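Local coordinates for ApaG protein (Pseudomonas aeruginosa, PDB 3NRF) that is of unknown function but forms an all-beta, probably secreted, disulfide-bonded domain of the DUF4354 family that assembles as four chains, at residues 13-17 with 28-32; 25-29 with 88-94; 36-42 with 73-79; 48-54 with 96-102; 60-66 with 82-88. All coordinates share one frame; numbering follows the deposited sequence. Where two conformers were deposited one is given.

Interaction 1: 13-17 with 28-32; sequences QGDKG and TQAFK
Gln29 reaches across from segment 28-32 and is held by both ends of its amide against segment 13-17. Its CG lies anti to the backbone N (chi1 175°), and a bend at chi2 (65°) brings the amide over to Gly14 O and Lys16 NZ. Gln29 NE2 donates to Gly14 O at 3.0 Å, meeting that carbonyl from above its plane, and in a straighter bond to Ala30 O at 2.9 Å. Both acceptors lie in the amide plane, which fixes the rotation of the group. Gln29 OE1 takes a bond from Lys16 NZ at 2.7 Å; in the lysine conformer modelled here, the bend at the last torsion brings the ammonium back to this oxygen.

Gln13, also in one of two conformers, runs beside Phe31, with Gln13 CG 3.5 Å from Phe31 CE2 and the amide steeply inclined to the ring. Between these pairs the register slips by one residue, a beta bulge, and Ala30 O receives Gly14 N besides Gln29 NE2. A water joins Asp15 O and Thr28 OG1.

The two segments form part of the hairpin of strands 7-21 and 24-37. Strand 79-88 flanks 24-37 on its other edge, and Gly17 continues the sheet into a strand of the second subunit.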
# COMPACT_ATOMS: atom_id res chain seq x y z
N GLN B 13 2.39 10.83 1.66
CA GLN B 13 2.94 9.86 0.71
C GLN B 13 1.89 9.44 -0.31
O GLN B 13 0.74 9.15 0.04
CB GLN B 13 3.47 8.60 1.37
CG GLN B 13 4.66 8.82 2.27
CD GLN B 13 5.27 7.51 2.73
OE1 GLN B 13 4.63 6.45 2.69
NE2 GLN B 13 6.52 7.58 3.18
N GLY B 14 2.31 9.44 -1.57
CA GLY B 14 1.49 9.04 -2.69
C GLY B 14 1.94 7.75 -3.34
O GLY B 14 2.45 6.82 -2.69
N ASP B 15 1.82 7.70 -4.69
CA ASP B 15 2.09 6.49 -5.42
C ASP B 15 3.61 6.14 -5.59
O ASP B 15 4.48 7.02 -5.61
CB ASP B 15 1.52 6.60 -6.85
CG ASP B 15 0.01 6.66 -6.91
OD1 ASP B 15 -0.66 6.32 -5.92
OD2 ASP B 15 -0.49 7.02 -8.01
N LYS B 16 3.85 4.83 -5.73
CA LYS B 16 5.17 4.22 -5.93
C LYS B 16 5.31 3.71 -7.37
O LYS B 16 4.46 2.91 -7.86
CB LYS B 16 5.38 3.04 -4.99
CG LYS B 16 5.36 3.41 -3.51
CD LYS B 16 5.55 2.19 -2.59
CE LYS B 16 5.02 2.47 -1.15
NZ LYS B 16 5.54 3.74 -0.53
N GLY B 17 6.43 4.09 -8.00
CA GLY B 17 6.63 3.76 -9.38
C GLY B 17 8.07 3.47 -9.71
O GLY B 17 8.93 3.32 -8.85
N THR B 28 10.54 5.43 -7.90
CA THR B 28 10.01 6.75 -7.59
C THR B 28 9.00 6.70 -6.46
O THR B 28 8.29 5.70 -6.30
CB THR B 28 9.33 7.41 -8.79
OG1 THR B 28 8.24 6.57 -9.23
CG2 THR B 28 10.34 7.62 -9.94
N GLN B 29 9.01 7.73 -5.63
CA GLN B 29 8.02 7.89 -4.55
C GLN B 29 7.44 9.30 -4.66
O GLN B 29 8.16 10.29 -4.54
CB GLN B 29 8.65 7.71 -3.16
CG GLN B 29 7.66 7.98 -2.02
CD GLN B 29 6.52 6.99 -1.98
OE1 GLN B 29 6.73 5.79 -1.78
NE2 GLN B 29 5.30 7.51 -2.17
N ALA B 30 6.12 9.40 -4.86
CA ALA B 30 5.46 10.67 -4.96
C ALA B 30 4.94 11.11 -3.61
O ALA B 30 4.65 10.27 -2.78
CB ALA B 30 4.28 10.60 -5.96
N PHE B 31 4.86 12.42 -3.45
CA PHE B 31 4.26 13.04 -2.31
C PHE B 31 3.41 14.21 -2.76
O PHE B 31 3.76 14.92 -3.72
CB PHE B 31 5.30 13.65 -1.36
CG PHE B 31 6.21 12.65 -0.69
CD1 PHE B 31 7.31 12.13 -1.37
CD2 PHE B 31 6.01 12.29 0.61
CE1 PHE B 31 8.17 11.25 -0.75
CE2 PHE B 31 6.88 11.37 1.23
CZ PHE B 31 7.94 10.88 0.54
N LYS B 32 2.33 14.47 -2.02
CA LYS B 32 1.66 15.77 -2.15
C LYS B 32 2.24 16.62 -1.02
O LYS B 32 2.32 16.14 0.12
CB LYS B 32 0.16 15.61 -1.96
CG LYS B 32 -0.63 16.91 -2.07
CD LYS B 32 -0.84 17.34 -3.47
CE LYS B 32 -1.90 16.46 -4.18
NZ LYS B 32 -1.92 16.79 -5.63
O HOH W 1 5.98 7.68 -7.92

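Interaction 2: 25-29 with 88-94; sequences HFRTQ and SEDDAVY
The turn that leaves strand 79-88 folds back over one face of strand 24-37, with Arg27 of the strand wrapped by the turn and its short 3-10 segment. Strand and turn begin as an antiparallel hydrogen-bonded pair: Arg27 N donates to Ser88 O at 2.8 Å, and Ser88 N returns a bond to Arg27 O.

Beyond this pair the backbone turns away, and Arg27 follows it. A bend at chi2 (69°) carries the guanidinium alongside the turn, where Arg27 NH1 donates to Glu89 O at 2.7 Å, in the carbonyl plane but with a bent N-H angle of 133°. Arg27 CB, CG and CD pass close to Asp90 O. Asp91 OD1 stands 3.4 Å from Arg27 NE, well out of the guanidinium plane, so this salt bridge is one of charge alone. Ser97 OG of the second subunit takes the directed bond from Arg27 NE and also pairs with Asp91 OD1.

Tyr94 crosses Arg27 at about a right angle, its OH 3.4 Å from Arg27 CB, and its hydroxyl is hydrogen-bonded to Gly17 O. Thr28 O lies at the edge of the Tyr94 ring, 3.2 Å from CE1. Val93 CG2 packs on Gln29 CB at 3.8 Å. Within the turn, Ser88 OG donates to Asp90 O and accepts Val93 N, and Asp90 OD1 forms an Asx turn with Ala92 N.

The guanidinium thus combines a carbonyl bond, a nearby carboxylate and a serine of another chain, which ties the fold of this turn to the subunit interface and probably stabilises the positive charge there.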
# COMPACT_ATOMS: atom_id res chain seq x y z
N HIS B 25 17.98 2.72 -14.29
CA HIS B 25 16.76 2.29 -13.64
C HIS B 25 16.61 3.06 -12.34
O HIS B 25 17.58 3.23 -11.60
CB HIS B 25 16.84 0.80 -13.30
CG HIS B 25 17.33 -0.05 -14.42
ND1 HIS B 25 16.67 -0.14 -15.62
CD2 HIS B 25 18.43 -0.83 -14.54
CE1 HIS B 25 17.36 -0.91 -16.45
NE2 HIS B 25 18.41 -1.38 -15.80
N PHE B 26 15.39 3.50 -12.02
CA PHE B 26 15.16 4.08 -10.71
C PHE B 26 13.72 3.90 -10.24
O PHE B 26 12.83 3.69 -11.04
CB PHE B 26 15.66 5.53 -10.61
CG PHE B 26 14.99 6.51 -11.48
CD1 PHE B 26 13.86 7.19 -11.08
CD2 PHE B 26 15.59 6.91 -12.70
CE1 PHE B 26 13.28 8.16 -11.89
CE2 PHE B 26 15.01 7.88 -13.50
CZ PHE B 26 13.84 8.50 -13.10
N ARG B 27 13.58 3.87 -8.93
CA ARG B 27 12.28 3.78 -8.26
C ARG B 27 11.85 5.17 -7.87
O ARG B 27 12.73 6.04 -7.60
CB ARG B 27 12.37 2.90 -7.02
CG ARG B 27 12.36 1.43 -7.29
CD ARG B 27 13.63 0.90 -7.99
NE ARG B 27 13.59 -0.56 -8.07
CZ ARG B 27 14.57 -1.31 -8.57
NH1 ARG B 27 15.67 -0.72 -9.03
NH2 ARG B 27 14.42 -2.62 -8.60
N THR B 28 10.54 5.43 -7.90
CA THR B 28 10.01 6.75 -7.59
C THR B 28 9.00 6.70 -6.46
O THR B 28 8.29 5.70 -6.30
CB THR B 28 9.33 7.41 -8.79
OG1 THR B 28 8.24 6.57 -9.23
CG2 THR B 28 10.34 7.62 -9.94
N GLN B 29 9.01 7.73 -5.63
CA GLN B 29 8.02 7.89 -4.55
C GLN B 29 7.44 9.30 -4.66
O GLN B 29 8.16 10.29 -4.54
CB GLN B 29 8.65 7.71 -3.16
CG GLN B 29 7.66 7.98 -2.02
CD GLN B 29 6.52 6.99 -1.98
OE1 GLN B 29 6.73 5.79 -1.78
NE2 GLN B 29 5.30 7.51 -2.17
N SER B 88 15.31 6.98 -6.18
CA SER B 88 16.50 6.22 -5.79
C SER B 88 16.71 5.11 -6.80
O SER B 88 15.75 4.69 -7.45
CB SER B 88 16.40 5.62 -4.40
OG SER B 88 15.29 4.74 -4.25
N GLU B 89 17.94 4.63 -6.95
CA GLU B 89 18.18 3.55 -7.92
C GLU B 89 17.58 2.26 -7.46
O GLU B 89 17.09 1.48 -8.30
CB GLU B 89 19.67 3.30 -8.11
CG GLU B 89 20.36 4.53 -8.62
CD GLU B 89 20.99 5.39 -7.52
OE1 GLU B 89 20.45 5.50 -6.39
OE2 GLU B 89 22.11 5.93 -7.77
N ASP B 90 17.65 2.02 -6.16
CA ASP B 90 17.10 0.86 -5.50
C ASP B 90 15.77 1.23 -4.84
O ASP B 90 15.13 2.20 -5.25
CB ASP B 90 18.11 0.22 -4.52
CG ASP B 90 18.63 1.19 -3.45
OD1 ASP B 90 18.09 2.33 -3.39
OD2 ASP B 90 19.59 0.82 -2.74
N ASP B 91 15.36 0.46 -3.84
CA ASP B 91 14.11 0.69 -3.17
C ASP B 91 14.21 1.72 -2.03
O ASP B 91 13.21 1.99 -1.38
CB ASP B 91 13.53 -0.59 -2.58
CG ASP B 91 12.92 -1.49 -3.61
OD1 ASP B 91 12.95 -1.16 -4.82
OD2 ASP B 91 12.36 -2.51 -3.16
N ALA B 92 15.38 2.34 -1.84
CA ALA B 92 15.55 3.19 -0.62
C ALA B 92 14.59 4.35 -0.52
O ALA B 92 14.18 4.72 0.61
CB ALA B 92 16.99 3.70 -0.50
N VAL B 93 14.17 4.90 -1.66
CA VAL B 93 13.24 6.01 -1.62
C VAL B 93 11.92 5.65 -0.97
O VAL B 93 11.21 6.53 -0.49
CB VAL B 93 13.06 6.66 -2.98
CG1 VAL B 93 12.21 5.74 -3.92
CG2 VAL B 93 12.47 8.03 -2.88
N TYR B 94 11.58 4.36 -0.97
CA TYR B 94 10.34 3.93 -0.33
C TYR B 94 10.36 4.09 1.15
O TYR B 94 9.26 4.13 1.79
CB TYR B 94 10.03 2.50 -0.74
CG TYR B 94 9.80 2.42 -2.23
CD1 TYR B 94 9.15 3.45 -2.94
CD2 TYR B 94 10.18 1.31 -2.97
CE1 TYR B 94 8.98 3.40 -4.26
CE2 TYR B 94 9.94 1.23 -4.34
CZ TYR B 94 9.33 2.29 -5.00
OH TYR B 94 9.12 2.14 -6.37

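Interaction 3: 36-42 with 73-79; sequences VNAAKSE and TLKPGAS
Asn37 forms the compact centre of this contact: its backbone meets the turn of segment 73-79, and its side chain reaches strand 73-74. Asn37 N donates to Ala78 O at 2.9 Å, and Asn37 O receives Gly77 N in a more bent bond. A chi1 of 178° extends the side chain across to Leu74, where Asn37 ND2 donates to Leu74 O at 2.8 Å from above the carbonyl plane. The same nitrogen gives a straighter bond to Ser41 O at 2.9 Å, and both acceptors lie in the plane of the amide. These two bonds fix the rotation of the amide, which links Ser41 of the loop to Leu74 of strand 73-74. Leu74 CD2 packs against Asn37 CB at 3.8 Å, so the buried polar group has an apolar flank.

The outer part is more exposed. Pro76, in the type II turn from Lys75 to Ala78, lays its ring along the loop, with CB 3.4 Å from Ala39 O. Farther out, the extended side chain of Glu42 spreads its two oxygens between different partners. Thr73 OG1 donates to Glu42 OE2 at 2.6 Å on the anti lone pair, whereas Lys75 NZ meets Glu42 OE1 at 2.8 Å from above the carboxylate plane in a salt bridge.

The contact closes the far end of strand 24-37 against the start of strand 79-88. Leu74 continues into the small two-stranded sheet with Ile43, while Val36 pairs with Met8 and packs on Phe10 of strand 7-21.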
# COMPACT_ATOMS: atom_id res chain seq x y z
N VAL B 36 3.68 26.22 3.81
CA VAL B 36 2.93 27.24 4.54
C VAL B 36 3.89 28.23 5.22
O VAL B 36 4.66 27.84 6.09
CB VAL B 36 2.00 26.63 5.64
CG1 VAL B 36 1.21 27.73 6.37
CG2 VAL B 36 1.05 25.59 5.03
N ASN B 37 3.85 29.51 4.81
CA ASN B 37 4.70 30.54 5.42
C ASN B 37 4.03 31.01 6.68
O ASN B 37 3.10 31.83 6.61
CB ASN B 37 5.02 31.71 4.47
CG ASN B 37 5.89 32.82 5.12
OD1 ASN B 37 6.22 32.76 6.30
ND2 ASN B 37 6.24 33.84 4.34
N ALA B 38 4.49 30.50 7.82
CA ALA B 38 3.92 30.85 9.13
C ALA B 38 4.37 32.22 9.66
O ALA B 38 3.72 32.80 10.53
CB ALA B 38 4.27 29.76 10.15
N ALA B 39 5.48 32.72 9.13
CA ALA B 39 6.06 34.01 9.56
C ALA B 39 5.24 35.23 9.15
O ALA B 39 4.32 35.15 8.33
CB ALA B 39 7.49 34.14 9.02
N LYS B 40 5.60 36.37 9.74
CA LYS B 40 4.95 37.64 9.45
C LYS B 40 5.63 38.40 8.31
O LYS B 40 5.21 39.50 7.97
CB LYS B 40 4.86 38.52 10.71
CG LYS B 40 3.78 38.10 11.73
CD LYS B 40 2.38 38.09 11.10
CE LYS B 40 1.25 38.04 12.14
NZ LYS B 40 1.14 39.28 12.97
N SER B 41 6.68 37.82 7.73
CA SER B 41 7.35 38.44 6.59
C SER B 41 7.48 37.48 5.41
O SER B 41 7.38 36.27 5.56
CB SER B 41 8.74 38.93 6.98
OG SER B 41 9.53 37.86 7.41
N GLU B 42 7.71 38.04 4.23
CA GLU B 42 7.90 37.26 3.01
C GLU B 42 9.24 36.53 3.10
O GLU B 42 10.21 37.08 3.62
CB GLU B 42 7.84 38.19 1.81
CG GLU B 42 7.91 37.52 0.49
CD GLU B 42 7.62 38.47 -0.65
OE1 GLU B 42 7.47 39.71 -0.43
OE2 GLU B 42 7.52 37.98 -1.79
N THR B 73 9.23 33.05 -3.84
CA THR B 73 9.00 33.49 -2.47
C THR B 73 7.61 33.06 -1.98
O THR B 73 6.76 32.71 -2.79
CB THR B 73 9.09 35.02 -2.32
OG1 THR B 73 7.90 35.64 -2.84
CG2 THR B 73 10.35 35.59 -3.05
N LEU B 74 7.41 33.12 -0.67
CA LEU B 74 6.11 32.81 -0.06
C LEU B 74 5.72 34.05 0.76
O LEU B 74 6.49 34.48 1.62
CB LEU B 74 6.19 31.54 0.79
CG LEU B 74 5.04 30.54 0.62
CD1 LEU B 74 4.94 30.07 -0.85
CD2 LEU B 74 5.22 29.31 1.52
N LYS B 75 4.56 34.66 0.47
CA LYS B 75 4.10 35.81 1.25
C LYS B 75 3.71 35.34 2.65
O LYS B 75 3.38 34.18 2.84
CB LYS B 75 2.91 36.52 0.56
CG LYS B 75 3.26 37.22 -0.73
CD LYS B 75 4.06 38.48 -0.50
CE LYS B 75 4.33 39.21 -1.81
NZ LYS B 75 5.00 40.51 -1.56
N PRO B 76 3.77 36.25 3.64
CA PRO B 76 3.42 35.91 5.02
C PRO B 76 2.01 35.36 5.08
O PRO B 76 1.13 35.90 4.45
CB PRO B 76 3.54 37.25 5.76
CG PRO B 76 3.54 38.30 4.73
CD PRO B 76 4.03 37.70 3.47
N GLY B 77 1.82 34.25 5.79
CA GLY B 77 0.49 33.61 5.91
C GLY B 77 0.02 32.80 4.70
O GLY B 77 -1.02 32.14 4.74
N ALA B 78 0.78 32.82 3.61
CA ALA B 78 0.35 32.14 2.40
C ALA B 78 0.84 30.71 2.29
O ALA B 78 1.90 30.33 2.86
CB ALA B 78 0.79 32.92 1.15
N SER B 79 0.11 29.94 1.48
CA SER B 79 0.37 28.53 1.21
C SER B 79 0.35 28.22 -0.28
O SER B 79 -0.41 28.87 -1.03
CB SER B 79 -0.73 27.67 1.86
OG SER B 79 -0.91 27.96 3.24

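Interaction 4: 48-54 with 96-102; sequences SCLVAQS and ASLVRLS
Backbone bonds between Cys49, Val51 and Gln53 and their partners Ser102, Arg100 and Leu98 carry this antiparallel strand pair. Cys49 N donates to Ser102 O at 2.8 Å, while Val51 and Arg100 exchange two nearly straight bonds. At the far end Gln53 O accepts Ser97 N at 3.0 Å and, weakly, Leu98 N. Ser97 and Leu98 thus face one residue, a classic beta bulge. Alpha C-H groups line up on the same carbonyls, among them Ala52 CA on Leu98 O.

Apolar contacts occupy the face bearing Leu50, Ala52, Val99 and Leu101. Leu50 CD2 meets Leu101 CD2 at 3.8 Å and Val99 CG1 at 4.1 Å, one methyl touching two neighbours; Ala52 CB lies against Ala96 CB. Leu35 and Phe31 of strand 24-37 and Val9 of strand 7-21 cover this face, so it belongs to the hydrophobic interior.

Polar and mixed contacts take the other face. Val51 CG2 rests on Ser102 CB at 3.9 Å and on the aliphatic part of Arg100. In the conformers modelled here, the extended Gln53 brings its OE1 within 3.6 Å of Arg100 CD, its amide almost perpendicular to the guanidinium. Arg100 NH2 forms a salt bridge with Asp23 of the third subunit, and Ser97 OG binds Arg27 of that subunit.

The chemistry therefore divides by face: hydrocarbon faces mostly inward, while Arg100 and Ser97 bond to the third subunit. At its end, the disulfide from Cys49 to Cys105 covalently ties strand 49-53 to the C-terminal tail.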
# COMPACT_ATOMS: atom_id res chain seq x y z
N SER B 48 16.60 27.48 -2.18
CA SER B 48 16.11 26.30 -1.46
C SER B 48 15.50 25.24 -2.41
O SER B 48 15.11 25.53 -3.54
CB SER B 48 15.01 26.70 -0.48
OG SER B 48 15.47 27.66 0.47
N CYS B 49 15.42 24.01 -1.91
CA CYS B 49 14.81 22.91 -2.67
C CYS B 49 14.20 21.93 -1.70
O CYS B 49 14.59 21.91 -0.52
CB CYS B 49 15.84 22.14 -3.51
SG CYS B 49 17.37 21.65 -2.58
N LEU B 50 13.22 21.18 -2.19
CA LEU B 50 12.61 20.10 -1.44
C LEU B 50 13.49 18.85 -1.51
O LEU B 50 14.00 18.44 -2.59
CB LEU B 50 11.20 19.77 -1.97
CG LEU B 50 10.17 20.85 -1.70
CD1 LEU B 50 8.86 20.52 -2.50
CD2 LEU B 50 9.88 21.02 -0.23
N VAL B 51 13.67 18.26 -0.34
CA VAL B 51 14.37 16.99 -0.23
C VAL B 51 13.60 15.99 0.59
O VAL B 51 12.97 16.34 1.57
CB VAL B 51 15.79 17.16 0.33
CG1 VAL B 51 16.61 17.92 -0.66
CG2 VAL B 51 15.77 17.83 1.68
N ALA B 52 13.64 14.75 0.16
CA ALA B 52 13.04 13.65 0.90
C ALA B 52 14.17 12.95 1.62
O ALA B 52 15.27 12.81 1.07
CB ALA B 52 12.27 12.69 -0.03
N GLN B 53 13.90 12.42 2.81
CA GLN B 53 14.93 11.86 3.64
C GLN B 53 14.41 10.65 4.41
O GLN B 53 13.23 10.63 4.81
CB GLN B 53 15.37 12.96 4.61
CG GLN B 53 16.66 12.68 5.32
CD GLN B 53 17.08 13.82 6.24
OE1 GLN B 53 16.24 14.45 6.90
NE2 GLN B 53 18.36 14.10 6.27
N SER B 54 15.28 9.69 4.65
CA SER B 54 14.94 8.58 5.51
C SER B 54 15.45 8.87 6.92
O SER B 54 16.18 9.85 7.20
CB SER B 54 15.62 7.31 4.98
OG SER B 54 17.00 7.38 5.13
N ALA B 96 11.68 6.83 2.42
CA ALA B 96 11.65 8.30 2.65
C ALA B 96 10.41 8.56 3.54
O ALA B 96 9.30 8.15 3.20
CB ALA B 96 11.55 9.05 1.38
N SER B 97 10.62 9.23 4.64
CA SER B 97 9.57 9.44 5.62
C SER B 97 9.50 10.88 6.09
O SER B 97 8.84 11.22 7.05
CB SER B 97 9.80 8.51 6.81
OG SER B 97 11.05 8.74 7.47
N LEU B 98 10.20 11.75 5.38
CA LEU B 98 10.26 13.18 5.71
C LEU B 98 10.52 13.95 4.44
O LEU B 98 11.36 13.53 3.64
CB LEU B 98 11.38 13.45 6.72
CG LEU B 98 11.49 14.87 7.23
CD1 LEU B 98 10.22 15.31 7.97
CD2 LEU B 98 12.73 14.94 8.12
N VAL B 99 9.78 15.03 4.23
CA VAL B 99 10.04 16.02 3.19
C VAL B 99 10.37 17.31 3.93
O VAL B 99 9.65 17.79 4.84
CB VAL B 99 8.88 16.20 2.19
CG1 VAL B 99 9.26 17.21 1.15
CG2 VAL B 99 8.59 14.85 1.54
N ARG B 100 11.49 17.90 3.56
CA ARG B 100 11.93 19.13 4.18
C ARG B 100 12.60 20.05 3.17
O ARG B 100 12.83 19.68 2.00
CB ARG B 100 12.83 18.84 5.41
CG ARG B 100 14.02 17.89 5.23
CD ARG B 100 14.82 17.74 6.57
NE ARG B 100 15.44 18.99 6.97
CZ ARG B 100 15.99 19.27 8.16
NH1 ARG B 100 15.99 18.38 9.16
NH2 ARG B 100 16.53 20.47 8.35
N LEU B 101 12.88 21.25 3.62
CA LEU B 101 13.58 22.22 2.79
C LEU B 101 15.09 22.13 3.10
O LEU B 101 15.49 21.77 4.21
CB LEU B 101 13.06 23.60 3.04
CG LEU B 101 11.71 23.97 2.42
CD1 LEU B 101 11.28 25.30 3.01
CD2 LEU B 101 11.78 24.08 0.88
N SER B 102 15.90 22.40 2.07
CA SER B 102 17.36 22.38 2.17
C SER B 102 17.88 23.48 1.26
O SER B 102 17.21 23.89 0.30
CB SER B 102 17.92 21.07 1.66
OG SER B 102 19.36 21.11 1.70
O HOH W 2 16.36 15.97 9.22

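Interaction 5: 60-66 with 82-88; sequences FRLDTVD and GDAIFAS
Two central neighbours of the six-stranded antiparallel sheet, strands 59-65 and 79-88, meet here around a classic beta bulge, with Asp63 and Thr64 both facing Ile85. Asp63 N donates to Ile85 O at 2.7 Å; the bond from Thr64 N to the same oxygen is weak. Past the bulge, Ile85 N bonds to Thr64 O.

On one face Leu62, whose chi1 of 179° swings CG away from the backbone N, sets its CD1 over the Phe86 ring, 4.0 Å from the centroid, in a CH-pi contact. The methyl sits toward the rim of the ring and also meets Ala84 CB at 3.9 Å. On the other face the extended Arg61 lays its guanidinium over Ala87 CB, 3.6 Å from NH2. Its NH1 forms a salt bridge with Asp63 OD1 on the anti lone pair, which steadies the flat group, and Phe26 of strand 24-37 adds a cation-pi contact.

A water bridges Arg61 N and Ala87 O, completing the pairing where the strands separate. At the opposite end, the carboxylates of Asp66 and Asp83 lie side by side; Lys32 forms a salt bridge with Asp83, which probably eases their closeness, and Asp66 OD2 accepts Asp83 N at 2.9 Å from above its carboxylate plane.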
# COMPACT_ATOMS: atom_id res chain seq x y z
N PHE B 60 17.13 11.89 -0.95
CA PHE B 60 16.69 11.44 -2.26
C PHE B 60 16.44 12.63 -3.17
O PHE B 60 15.78 13.62 -2.77
CB PHE B 60 15.45 10.54 -2.13
CG PHE B 60 15.68 9.41 -1.19
CD1 PHE B 60 16.43 8.29 -1.59
CD2 PHE B 60 15.21 9.45 0.11
CE1 PHE B 60 16.74 7.29 -0.71
CE2 PHE B 60 15.52 8.40 0.99
CZ PHE B 60 16.26 7.32 0.55
N ARG B 61 16.94 12.46 -4.40
CA ARG B 61 16.81 13.52 -5.38
C ARG B 61 15.38 13.69 -5.89
O ARG B 61 14.59 12.71 -5.99
CB ARG B 61 17.77 13.35 -6.57
CG ARG B 61 17.42 12.24 -7.48
CD ARG B 61 18.31 12.16 -8.77
NE ARG B 61 17.78 11.04 -9.54
CZ ARG B 61 16.82 11.13 -10.45
NH1 ARG B 61 16.33 12.31 -10.82
NH2 ARG B 61 16.35 10.03 -11.02
N LEU B 62 15.07 14.93 -6.17
CA LEU B 62 13.79 15.37 -6.68
C LEU B 62 13.84 15.16 -8.18
O LEU B 62 14.63 15.81 -8.87
CB LEU B 62 13.54 16.84 -6.32
CG LEU B 62 12.26 17.49 -6.79
CD1 LEU B 62 11.05 16.74 -6.19
CD2 LEU B 62 12.16 18.98 -6.47
N ASP B 63 13.02 14.23 -8.68
CA ASP B 63 12.96 13.94 -10.10
C ASP B 63 12.08 14.90 -10.88
O ASP B 63 12.51 15.42 -11.95
CB ASP B 63 12.52 12.49 -10.32
CG ASP B 63 12.70 12.05 -11.78
OD1 ASP B 63 13.85 11.99 -12.26
OD2 ASP B 63 11.69 11.75 -12.43
N THR B 64 10.84 15.17 -10.41
CA THR B 64 9.95 16.15 -11.03
C THR B 64 9.15 16.82 -9.91
O THR B 64 8.99 16.25 -8.80
CB THR B 64 8.98 15.55 -12.07
OG1 THR B 64 8.20 14.54 -11.46
CG2 THR B 64 9.75 14.94 -13.28
N VAL B 65 8.63 18.01 -10.22
CA VAL B 65 7.86 18.76 -9.26
C VAL B 65 6.87 19.69 -9.96
O VAL B 65 7.16 20.26 -11.04
CB VAL B 65 8.82 19.59 -8.33
CG1 VAL B 65 9.50 20.71 -9.13
CG2 VAL B 65 8.08 20.15 -7.14
N ASP B 66 5.69 19.84 -9.38
CA ASP B 66 4.71 20.74 -9.94
C ASP B 66 5.22 22.17 -9.88
O ASP B 66 5.85 22.58 -8.92
CB ASP B 66 3.34 20.68 -9.22
CG ASP B 66 2.53 19.44 -9.58
OD1 ASP B 66 2.79 18.79 -10.60
OD2 ASP B 66 1.59 19.13 -8.83
N GLY B 82 1.36 21.19 -4.18
CA GLY B 82 1.50 20.41 -5.41
C GLY B 82 2.16 19.07 -5.15
O GLY B 82 2.46 18.72 -4.02
N ASP B 83 2.40 18.32 -6.20
CA ASP B 83 3.10 17.04 -6.12
C ASP B 83 4.58 17.15 -6.38
O ASP B 83 5.03 18.02 -7.12
CB ASP B 83 2.49 16.07 -7.10
CG ASP B 83 1.01 15.84 -6.81
OD1 ASP B 83 0.71 15.36 -5.69
OD2 ASP B 83 0.16 16.18 -7.65
N ALA B 84 5.33 16.27 -5.73
CA ALA B 84 6.78 16.21 -5.86
C ALA B 84 7.16 14.75 -5.92
O ALA B 84 6.61 13.93 -5.13
CB ALA B 84 7.45 16.89 -4.67
N ILE B 85 8.03 14.36 -6.84
CA ILE B 85 8.40 12.95 -6.97
C ILE B 85 9.90 12.79 -6.79
O ILE B 85 10.68 13.45 -7.50
CB ILE B 85 7.98 12.35 -8.35
CG1 ILE B 85 6.49 12.46 -8.57
CG2 ILE B 85 8.37 10.92 -8.43
CD1 ILE B 85 6.04 11.89 -9.95
N PHE B 86 10.29 11.93 -5.86
CA PHE B 86 11.67 11.65 -5.52
C PHE B 86 12.08 10.29 -6.01
O PHE B 86 11.23 9.40 -6.22
CB PHE B 86 11.93 11.80 -4.01
CG PHE B 86 11.55 13.17 -3.46
CD1 PHE B 86 10.25 13.42 -3.06
CD2 PHE B 86 12.48 14.22 -3.39
CE1 PHE B 86 9.87 14.65 -2.58
CE2 PHE B 86 12.09 15.46 -2.91
CZ PHE B 86 10.78 15.66 -2.49
N ALA B 87 13.38 10.07 -6.11
CA ALA B 87 13.92 8.84 -6.71
C ALA B 87 15.15 8.27 -6.02
O ALA B 87 15.90 8.97 -5.33
CB ALA B 87 14.30 9.12 -8.19
N SER B 88 15.31 6.98 -6.18
CA SER B 88 16.50 6.22 -5.79
C SER B 88 16.71 5.11 -6.80
O SER B 88 15.75 4.69 -7.45
CB SER B 88 16.40 5.62 -4.40
OG SER B 88 15.29 4.74 -4.25
O HOH W 3 18.41 9.77 -5.03

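From the N terminus, interaction 1 closes the first hairpin, joining strands 7-21 and 24-37. Strand 24-37 then serves interaction 2 near its start and interaction 3 at its end, on opposite sides of the chain's centre. Interaction 2 closes the longest loop, within which both 36-42 with 73-79 and 60-66 with 82-88 fall; these two cross each other. Interaction 4 pairs strand 49-53 with the last strand, encloses interaction 5, and crosses interactions 2 and 3. Interactions 1, 2 and 5 meet where Gln29 N approaches Phe86 O, and Phe31 of interaction 1 touches Val99 of interaction 4, packing strand 24-37 against the edge strand 98-102.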